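Local coordinates for protein thiol peroxidase (PDB 2YZH) that probably reduces hydrogen peroxide and organic hydroperoxides to water and alcohols, using thioredoxin as electron donor, and so helps protect the cell against oxidative stress, at residues Glu64-Thr67 and Lys68-Glu72; Thr6-Lys10 and Gly11-Thr15. All coordinates share one frame; numbering follows the deposited sequence.

How the contacts relate
From the N terminus the chain first enters contact 2, where strand 6-9 turns back at Lys10 and Gly11 into strand 12-15 and closes a two-stranded hairpin on the surface, the centre of the contact about 18 Å from the centre of the chain. After strand 49-54 of the central mixed sheet it reaches contact 1, within helix 61-73, the crossover that leads on to strand 80-86. Both contacts are local, closing a turn of hairpin or helix; they follow in series and neither nest nor cross. The centres of contacts 1 and 2 are about 23 Å apart, and the two do not touch. Cys63, the predicted peroxidatic cysteine, sits close to contact 1; the side chain of Leu9 in contact 2 is about 10 Å from that of Cys63.

Contact 1 (Glu64-Thr67 and Lys68-Glu72); sequences ETET and KKFNE
Glu66 turns its CG away from its own backbone N (chi1 -170°) and runs on extended, which carries the carboxylate alongside the ring of Phe70, one helical turn on. The two side chains point the same way: CG of Glu66 lies 3.9 Å from CD2 of Phe70, and OE2 of Glu66 comes to 3.6 Å from CE2 of Phe70, with carboxylate and ring planes 58° apart. OE1 of Glu66 is taken by a salt bridge from Arg134, which helps fix the rotation of this buried carboxylate. Phe70 meets Tyr160 in an edge-to-face stack and also touches Ile53 and Val163; replaced by an alanine, this position is likely to leave Tyr160 without its ring partner, a gap towards strand 49-54 and helix 160-170, and one flank of the Glu66 chain less covered.

On another side of the helix, Lys68 bends at every torsion beyond chi1, and its CG packs 3.3 Å from the carbonyl O of Glu64. Lys69 runs beside Thr65 in the same direction, its NZ 4.2 Å from CG2 of Thr65 and in a salt bridge with Glu157.

Beneath these side chains the backbone gives five i to i+4 bonds; Phe70 N to Glu66 O, for example, measures 3.0 Å with an N-H...O angle of 157°. Thr67 OG1 bonds back to the carbonyl O of Cys63. Such bonding marks a regular alpha helix, here the crossover of a beta-alpha-beta unit in the thioredoxin fold, with Cys63, the predicted peroxidatic cysteine, in its first turn.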
# COMPACT_ATOMS: atom_id res chain seq x y z
N GLU D 64 25.67 3.70 -3.24
CA GLU D 64 26.68 2.65 -3.28
C GLU D 64 27.90 3.08 -2.48
O GLU D 64 28.46 2.31 -1.71
CB GLU D 64 27.08 2.35 -4.73
CG GLU D 64 25.99 1.65 -5.53
CD GLU D 64 26.39 1.39 -6.97
OE1 GLU D 64 25.60 0.76 -7.70
OE2 GLU D 64 27.48 1.84 -7.38
N THR D 65 28.30 4.34 -2.67
CA THR D 65 29.44 4.91 -1.96
C THR D 65 29.18 4.95 -0.46
O THR D 65 30.06 4.62 0.35
CB THR D 65 29.72 6.35 -2.46
OG1 THR D 65 30.20 6.30 -3.81
CG2 THR D 65 30.76 7.03 -1.58
N GLU D 66 27.98 5.36 -0.08
CA GLU D 66 27.62 5.44 1.33
C GLU D 66 27.69 4.06 1.98
O GLU D 66 28.25 3.89 3.06
CB GLU D 66 26.21 6.01 1.50
CG GLU D 66 25.87 6.34 2.94
CD GLU D 66 24.39 6.63 3.15
OE1 GLU D 66 23.73 7.08 2.20
OE2 GLU D 66 23.91 6.41 4.28
N THR D 67 27.11 3.07 1.30
CA THR D 67 27.08 1.70 1.81
C THR D 67 28.48 1.09 1.94
O THR D 67 28.78 0.40 2.92
CB THR D 67 26.22 0.80 0.92
OG1 THR D 67 24.91 1.37 0.80
CG2 THR D 67 26.10 -0.60 1.53
N LYS D 68 29.34 1.34 0.96
CA LYS D 68 30.70 0.81 1.03
C LYS D 68 31.45 1.44 2.19
O LYS D 68 32.20 0.77 2.90
CB LYS D 68 31.47 1.08 -0.27
CG LYS D 68 31.03 0.24 -1.45
CD LYS D 68 31.02 -1.24 -1.10
CE LYS D 68 32.41 -1.81 -0.81
NZ LYS D 68 33.17 -2.10 -2.06
N LYS D 69 31.24 2.74 2.39
CA LYS D 69 31.91 3.47 3.45
C LYS D 69 31.47 2.98 4.83
O LYS D 69 32.30 2.84 5.73
CB LYS D 69 31.64 4.98 3.30
CG LYS D 69 32.64 5.86 4.04
CD LYS D 69 32.59 7.31 3.55
CE LYS D 69 32.91 7.42 2.05
NZ LYS D 69 32.86 8.83 1.55
N PHE D 70 30.18 2.73 5.00
CA PHE D 70 29.70 2.23 6.29
C PHE D 70 30.18 0.80 6.51
O PHE D 70 30.47 0.40 7.64
CB PHE D 70 28.17 2.29 6.36
CG PHE D 70 27.65 3.58 6.95
CD1 PHE D 70 28.00 3.95 8.24
CD2 PHE D 70 26.83 4.41 6.20
CE1 PHE D 70 27.53 5.15 8.79
CE2 PHE D 70 26.35 5.60 6.74
CZ PHE D 70 26.71 5.97 8.03
N ASN D 71 30.27 0.02 5.44
CA ASN D 71 30.73 -1.36 5.54
C ASN D 71 32.17 -1.36 6.06
O ASN D 71 32.56 -2.21 6.87
CB ASN D 71 30.67 -2.04 4.17
CG ASN D 71 31.04 -3.52 4.24
OD1 ASN D 71 30.34 -4.31 4.87
ND2 ASN D 71 32.14 -3.88 3.59
N GLU D 72 32.96 -0.39 5.59
CA GLU D 72 34.35 -0.26 6.00
C GLU D 72 34.54 0.13 7.46
O GLU D 72 35.24 -0.56 8.21
CB GLU D 72 35.05 0.79 5.14
CG GLU D 72 35.33 0.38 3.71
CD GLU D 72 35.81 1.54 2.86
OE1 GLU D 72 36.70 2.28 3.33
OE2 GLU D 72 35.30 1.70 1.73

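Contact 2 (Thr6-Lys10 and Gly11-Thr15); sequences TVNLK and GNPVT
Val14 lays its CG2 methyl against CG2 of Val7 at 3.5 Å, the two side chains crossing obliquely on one face of a small two-stranded sheet. In both valines CG2 sits between the backbone N and the carbonyl carbon, which brings these methyls together; that of Val14 also lies 3.1 Å from the carbonyl O of Val7. Leu9 extends the apolar cluster on this face, which Asn12 also shares: CB of Leu9 is 4.4 Å from CG1 of Val14, and beyond the hairpin Leu9 packs on Leu128 and Ile154.

The other face carries Thr6, Asn8, Pro13 and Thr15. CG2 of Thr6 reaches over the backbone to the carbonyl O of Val14 at 3.2 Å, while OD1 of Asn8 lies against the proline ring, 3.5 Å from CG of Pro13.

The motif is an antiparallel beta hairpin closed by a type I' turn from Leu9 to Asn12. Val7 and Val14 form a hydrogen-bonded pair, with Val14 N to Val7 O the straighter at the acceptor (C=O...N 175°). Leu9 and Asn12 form the next such pair, but their two bonds differ: Leu9 N reaches Asn12 O at 2.7 Å, whereas Asn12 N stands above the carbonyl plane of Leu9, 66° out of it. The carbonyl O of Leu9 also accepts a bond from a water O at 2.7 Å, and the same water makes a weak one to Asn12 OD1.

At the turn Gly11 adopts a positive phi, where a CB would clash with the carbonyl O of Lys10. The backbone N atoms of Lys10 and Gly11 are held by the two carboxylate oxygens of Glu153, and at the open end Thr15 packs on Thr15 of the second subunit.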
# COMPACT_ATOMS: atom_id res chain seq x y z
N THR D 6 11.02 17.74 5.74
CA THR D 6 11.35 18.05 4.36
C THR D 6 12.85 17.83 4.09
O THR D 6 13.67 17.89 5.01
CB THR D 6 11.02 19.53 4.02
OG1 THR D 6 9.63 19.79 4.25
CG2 THR D 6 11.34 19.83 2.56
N VAL D 7 13.18 17.56 2.84
CA VAL D 7 14.57 17.38 2.40
C VAL D 7 14.60 17.94 1.00
O VAL D 7 13.54 18.13 0.38
CB VAL D 7 15.01 15.90 2.33
CG1 VAL D 7 15.00 15.28 3.72
CG2 VAL D 7 14.10 15.12 1.39
N ASN D 8 15.79 18.22 0.48
CA ASN D 8 15.89 18.73 -0.88
C ASN D 8 16.33 17.61 -1.81
O ASN D 8 17.07 16.70 -1.41
CB ASN D 8 16.93 19.85 -0.98
CG ASN D 8 16.52 21.10 -0.25
OD1 ASN D 8 15.34 21.44 -0.18
ND2 ASN D 8 17.51 21.82 0.27
N LEU D 9 15.85 17.66 -3.05
CA LEU D 9 16.27 16.71 -4.07
C LEU D 9 16.79 17.60 -5.18
O LEU D 9 16.02 18.29 -5.86
CB LEU D 9 15.10 15.86 -4.60
CG LEU D 9 15.47 15.04 -5.84
CD1 LEU D 9 16.71 14.18 -5.55
CD2 LEU D 9 14.29 14.16 -6.25
N LYS D 10 18.11 17.62 -5.35
CA LYS D 10 18.74 18.46 -6.36
C LYS D 10 18.35 19.93 -6.14
O LYS D 10 18.04 20.65 -7.08
CB LYS D 10 18.36 18.00 -7.77
CG LYS D 10 18.86 16.59 -8.07
CD LYS D 10 18.50 16.12 -9.47
CE LYS D 10 19.04 14.72 -9.72
NZ LYS D 10 18.66 14.21 -11.07
N GLY D 11 18.36 20.35 -4.88
CA GLY D 11 18.04 21.73 -4.55
C GLY D 11 16.57 22.09 -4.34
O GLY D 11 16.26 23.13 -3.78
N ASN D 12 15.68 21.22 -4.79
CA ASN D 12 14.24 21.45 -4.67
C ASN D 12 13.65 20.74 -3.47
O ASN D 12 13.86 19.54 -3.28
CB ASN D 12 13.54 20.99 -5.95
CG ASN D 12 14.04 21.73 -7.18
OD1 ASN D 12 14.06 21.19 -8.28
ND2 ASN D 12 14.43 22.98 -6.99
N PRO D 13 12.90 21.47 -2.63
CA PRO D 13 12.27 20.90 -1.43
C PRO D 13 11.20 19.86 -1.76
O PRO D 13 10.41 20.03 -2.67
CB PRO D 13 11.67 22.12 -0.74
CG PRO D 13 12.54 23.24 -1.20
CD PRO D 13 12.71 22.93 -2.66
N VAL D 14 11.21 18.77 -1.00
CA VAL D 14 10.21 17.72 -1.16
C VAL D 14 9.79 17.29 0.23
O VAL D 14 10.62 17.09 1.12
CB VAL D 14 10.75 16.50 -1.95
CG1 VAL D 14 11.03 16.89 -3.38
CG2 VAL D 14 11.99 15.95 -1.28
N THR D 15 8.49 17.18 0.44
CA THR D 15 7.98 16.80 1.74
C THR D 15 8.06 15.30 1.97
O THR D 15 8.00 14.50 1.03
CB THR D 15 6.53 17.26 1.91
OG1 THR D 15 5.77 16.84 0.76
CG2 THR D 15 6.47 18.77 2.03
O HOH W 1 13.92 17.93 -7.48